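Amyloid-like protein 1 (Homo sapiens, PDB 3Q7G) is a member of the amyloid precursor protein family whose helical E2 domain binds a sulfated sugar, consistent with a role in recognising heparin-like glycosaminoglycans. Local coordinates at residues A[135-140]-A[178-183]. Residues are numbered along the deposited sequence; the frame is centred on the assembly and turned at random.
Sequences RYLRAE and ERVNQS. With GU4 (2,3,4,6-tetra-O-sulfonato-alpha-D-glucopyranose), chain C.
Y136 CG lies opposite the backbone nitrogen (chi1 169°), which carries the phenol across to S183, while a bend at chi2 (-70°) swings the E140 carboxylate up to the R179 guanidinium. The two helices, 126-157 and 159-184, are successive antiparallel members of the coiled-coil-like helical bundle of the E2 domain, and the axes of the short segments come within 10.9 Å. Arginine and glutamate reach across this gap, while valine and serine fill in closer to the backbone. R179 presents NE and NH2 together to the carboxylate of E140: NE gives its proton to OE1 at 2.7 Å and NH2 gives one to OE2 at 3.0 Å, each oxygen using its syn lone pair. The two flat groups lie nearly coplanar, 6° apart, so the paired bonds fix the carboxylate's rotation. R179 NH2 also reaches E143, and R108 of helix 64-119 packs against E140, so the acid's negative charge probably eases the closeness of two arginines. An alanine in place of E140 is likely to leave R179 NE without its mate, cost NH2 one of its bonds, and leave R108 and R179 without the acid to offset their like charges. Beneath the charges the contact turns apolar: V180 CG2 lies 3.7 Å from E140 CG, and V180 CG1 meets L137 CD2, the beta-branch offering a methyl to each. Tyrosine suits its place because a buried ring can pack while its hydroxyl stays polar; Y136 CE2 rests 3.5 Å from S183 CB. On the outer side of helix 126-157, R138 NH2 donates to O26 of the sulfated glucose at 3.0 Å, and the same sugar is hydrogen-bonded to K142, R145 and R149. Back at the interface, Y136 OH lies 2.8 Å from S183 OG and makes a weak hydrogen bond to E140 OE1.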
ATOM      1  N   ARG A 135      19.757  17.905  11.081  1.00 37.06           N
ATOM      2  CA  ARG A 135      18.506  18.131  10.367  1.00 31.95           C
ATOM      3  C   ARG A 135      18.777  18.083   8.861  1.00 25.89           C
ATOM      4  O   ARG A 135      17.986  17.527   8.094  1.00 34.51           O
ATOM      5  CB  ARG A 135      17.902  19.480  10.758  1.00 48.91           C
ATOM      6  CG  ARG A 135      17.433  19.551  12.207  1.00 61.59           C
ATOM      7  CD  ARG A 135      16.676  20.849  12.490  1.00103.82           C
ATOM      8  NE  ARG A 135      15.384  20.912  11.799  1.00101.94           N
ATOM      9  CZ  ARG A 135      14.246  20.387  12.260  1.00119.93           C
ATOM     10  NH1 ARG A 135      14.219  19.752  13.429  1.00 85.21           N
ATOM     11  NH2 ARG A 135      13.127  20.505  11.551  1.00 71.83           N
ATOM     12  N   TYR A 136      19.895  18.664   8.442  1.00 25.56           N
ATOM     13  CA  TYR A 136      20.260  18.653   7.022  1.00 33.29           C
ATOM     14  C   TYR A 136      20.529  17.213   6.516  1.00 35.62           C
ATOM     15  O   TYR A 136      20.056  16.816   5.429  1.00 32.94           O
ATOM     16  CB  TYR A 136      21.507  19.494   6.774  1.00 27.82           C
ATOM     17  CG  TYR A 136      22.059  19.292   5.388  1.00 36.97           C
ATOM     18  CD1 TYR A 136      21.365  19.767   4.276  1.00 34.00           C
ATOM     19  CD2 TYR A 136      23.215  18.538   5.179  1.00 40.57           C
ATOM     20  CE1 TYR A 136      21.796  19.490   2.994  1.00 42.62           C
ATOM     21  CE2 TYR A 136      23.658  18.249   3.893  1.00 35.68           C
ATOM     22  CZ  TYR A 136      22.942  18.724   2.809  1.00 43.95           C
ATOM     23  OH  TYR A 136      23.352  18.413   1.532  1.00 48.22           O
ATOM     24  N   LEU A 137      21.285  16.442   7.298  1.00 30.69           N
ATOM     25  CA  LEU A 137      21.590  15.057   6.927  1.00 37.18           C
ATOM     26  C   LEU A 137      20.294  14.270   6.890  1.00 34.29           C
ATOM     27  O   LEU A 137      20.123  13.391   6.051  1.00 36.99           O
ATOM     28  CB  LEU A 137      22.555  14.423   7.932  1.00 35.38           C
ATOM     29  CG  LEU A 137      23.961  15.014   7.957  1.00 38.18           C
ATOM     30  CD1 LEU A 137      24.802  14.330   9.005  1.00 36.71           C
ATOM     31  CD2 LEU A 137      24.590  14.865   6.570  1.00 37.75           C
ATOM     32  N   ARG A 138      19.383  14.584   7.807  1.00 34.88           N
ATOM     33  CA  ARG A 138      18.106  13.885   7.852  1.00 35.46           C
ATOM     34  C   ARG A 138      17.304  14.192   6.589  1.00 35.09           C
ATOM     35  O   ARG A 138      16.627  13.320   6.064  1.00 38.21           O
ATOM     36  CB  ARG A 138      17.314  14.298   9.091  1.00 39.07           C
ATOM     37  CG  ARG A 138      17.854  13.750  10.416  1.00 48.39           C
ATOM     38  CD  ARG A 138      16.978  12.614  10.935  1.00 49.17           C
ATOM     39  NE  ARG A 138      15.595  13.043  11.142  1.00 47.48           N
ATOM     40  CZ  ARG A 138      14.549  12.218  11.137  1.00 54.30           C
ATOM     41  NH1 ARG A 138      14.732  10.916  10.935  1.00 38.17           N
ATOM     42  NH2 ARG A 138      13.318  12.687  11.330  1.00 40.65           N
ATOM     43  N   ALA A 139      17.391  15.428   6.090  1.00 33.42           N
ATOM     44  CA  ALA A 139      16.662  15.794   4.873  1.00 31.72           C
ATOM     45  C   ALA A 139      17.249  15.024   3.686  1.00 30.85           C
ATOM     46  O   ALA A 139      16.520  14.554   2.806  1.00 36.12           O
ATOM     47  CB  ALA A 139      16.762  17.306   4.616  1.00 24.97           C
ATOM     48  N   GLU A 140      18.574  14.897   3.660  1.00 28.99           N
ATOM     49  CA  GLU A 140      19.216  14.164   2.561  1.00 39.57           C
ATOM     50  C   GLU A 140      18.888  12.672   2.666  1.00 34.55           C
ATOM     51  O   GLU A 140      18.636  12.010   1.668  1.00 33.77           O
ATOM     52  CB  GLU A 140      20.734  14.386   2.587  1.00 40.42           C
ATOM     53  CG  GLU A 140      21.172  15.810   2.229  1.00 37.17           C
ATOM     54  CD  GLU A 140      20.945  16.151   0.756  1.00 58.08           C
ATOM     55  OE1 GLU A 140      21.583  17.121   0.250  1.00 43.25           O
ATOM     56  OE2 GLU A 140      20.133  15.454   0.104  1.00 48.03           O
ATOM     57  N   GLU A 178      27.222  13.301  -3.190  1.00 35.42           N
ATOM     58  CA  GLU A 178      28.143  14.389  -3.528  1.00 35.82           C
ATOM     59  C   GLU A 178      27.639  15.701  -2.938  1.00 36.23           C
ATOM     60  O   GLU A 178      28.437  16.518  -2.489  1.00 33.74           O
ATOM     61  CB  GLU A 178      28.306  14.518  -5.046  1.00 47.34           C
ATOM     62  N   ARG A 179      26.317  15.895  -2.929  1.00 31.07           N
ATOM     63  CA  ARG A 179      25.731  17.112  -2.354  1.00 39.70           C
ATOM     64  C   ARG A 179      26.108  17.169  -0.881  1.00 40.27           C
ATOM     65  O   ARG A 179      26.570  18.198  -0.379  1.00 41.73           O
ATOM     66  CB  ARG A 179      24.201  17.099  -2.461  1.00 42.06           C
ATOM     67  CG  ARG A 179      23.610  18.257  -3.252  1.00 54.95           C
ATOM     68  CD  ARG A 179      22.249  18.693  -2.696  1.00 41.66           C
ATOM     69  NE  ARG A 179      21.369  17.570  -2.384  1.00 38.31           N
ATOM     70  CZ  ARG A 179      20.466  17.049  -3.207  1.00 32.92           C
ATOM     71  NH1 ARG A 179      20.291  17.532  -4.427  1.00 41.36           N
ATOM     72  NH2 ARG A 179      19.727  16.027  -2.797  1.00 38.44           N
ATOM     73  N   VAL A 180      25.919  16.048  -0.198  1.00 37.04           N
ATOM     74  CA  VAL A 180      26.245  15.968   1.218  1.00 39.92           C
ATOM     75  C   VAL A 180      27.700  16.308   1.510  1.00 41.91           C
ATOM     76  O   VAL A 180      27.986  17.060   2.450  1.00 46.83           O
ATOM     77  CB  VAL A 180      25.972  14.570   1.786  1.00 39.69           C
ATOM     78  CG1 VAL A 180      26.469  14.495   3.216  1.00 36.21           C
ATOM     79  CG2 VAL A 180      24.478  14.273   1.743  1.00 42.62           C
ATOM     80  N   ASN A 181      28.624  15.755   0.730  1.00 43.26           N
ATOM     81  CA  ASN A 181      30.032  16.035   0.974  1.00 55.06           C
ATOM     82  C   ASN A 181      30.321  17.515   0.717  1.00 43.58           C
ATOM     83  O   ASN A 181      31.103  18.133   1.445  1.00 39.91           O
ATOM     84  CB  ASN A 181      30.929  15.136   0.110  1.00 52.39           C
ATOM     85  CG  ASN A 181      30.763  13.653   0.445  1.00 76.86           C
ATOM     86  OD1 ASN A 181      30.401  13.285   1.578  1.00 57.24           O
ATOM     87  ND2 ASN A 181      31.040  12.795  -0.531  1.00 44.21           N
ATOM     88  N   GLN A 182      29.683  18.082  -0.305  1.00 37.07           N
ATOM     89  CA  GLN A 182      29.860  19.495  -0.595  1.00 41.07           C
ATOM     90  C   GLN A 182      29.395  20.298   0.615  1.00 47.22           C
ATOM     91  O   GLN A 182      30.141  21.141   1.128  1.00 50.53           O
ATOM     92  CB  GLN A 182      29.037  19.920  -1.812  1.00 53.75           C
ATOM     93  CG  GLN A 182      29.711  19.700  -3.150  1.00 59.14           C
ATOM     94  CD  GLN A 182      31.061  20.385  -3.233  1.00 84.33           C
ATOM     95  OE1 GLN A 182      31.343  21.334  -2.489  1.00 79.19           O
ATOM     96  NE2 GLN A 182      31.900  19.921  -4.151  1.00 62.44           N
ATOM     97  N   SER A 183      28.171  20.031   1.078  1.00 44.89           N
ATOM     98  CA  SER A 183      27.608  20.749   2.232  1.00 45.88           C
ATOM     99  C   SER A 183      28.510  20.594   3.459  1.00 42.46           C
ATOM    100  O   SER A 183      28.703  21.545   4.207  1.00 40.40           O
ATOM    101  CB  SER A 183      26.178  20.253   2.565  1.00 37.35           C
ATOM    102  OG  SER A 183      25.260  20.445   1.490  1.00 36.27           O
TER
HETATM  103  C1  GU4 C   1       8.906  10.304   6.038  1.00 99.23           C
HETATM  104  O5  GU4 C   1       8.961  11.456   6.894  1.00 85.52           O
HETATM  105  C5  GU4 C   1       8.935  11.161   8.301  1.00 75.12           C
HETATM  106  C6  GU4 C   1       9.393  12.484   8.915  1.00 68.34           C
HETATM  107  O6  GU4 C   1      10.711  12.758   8.427  1.00124.37           O
HETATM  108  S6  GU4 C   1      11.258  14.081   8.399  1.00107.87           S
HETATM  109  O22 GU4 C   1      10.034  14.891   8.728  1.00122.17           O
HETATM  110  O23 GU4 C   1      12.091  14.428   9.610  1.00 95.46           O
HETATM  111  O21 GU4 C   1      11.611  14.681   7.083  1.00117.87           O
HETATM  112  C4  GU4 C   1       9.987  10.143   8.758  1.00 86.68           C
HETATM  113  O4  GU4 C   1       9.611   9.675  10.058  1.00122.35           O
HETATM  114  S4  GU4 C   1      10.663   9.794  11.024  1.00102.47           S
HETATM  115  O25 GU4 C   1      11.977   9.479  10.370  1.00 98.57           O
HETATM  116  O26 GU4 C   1      10.677  11.190  11.572  1.00 98.85           O
HETATM  117  O24 GU4 C   1      10.426   8.836  12.151  1.00 95.81           O
HETATM  118  C3  GU4 C   1      10.087   8.955   7.798  1.00 63.51           C
HETATM  119  O3  GU4 C   1      11.297   8.251   8.093  1.00104.13           O
HETATM  120  S3  GU4 C   1      11.024   6.862   8.300  1.00110.41           S
HETATM  121  O28 GU4 C   1      10.404   6.290   7.062  1.00 66.93           O
HETATM  122  O29 GU4 C   1      10.080   6.697   9.455  1.00137.92           O
HETATM  123  O27 GU4 C   1      12.296   6.132   8.616  1.00 96.22           O
HETATM  124  C2  GU4 C   1      10.132   9.450   6.347  1.00 94.90           C
HETATM  125  O2  GU4 C   1      10.164   8.344   5.441  1.00116.68           O
HETATM  126  S2  GU4 C   1      11.027   8.656   4.340  1.00104.68           S
HETATM  127  O11 GU4 C   1      12.216   7.735   4.355  1.00125.50           O
HETATM  128  O12 GU4 C   1      10.275   8.464   3.049  1.00102.84           O
HETATM  129  O10 GU4 C   1      11.477  10.069   4.425  1.00136.26           O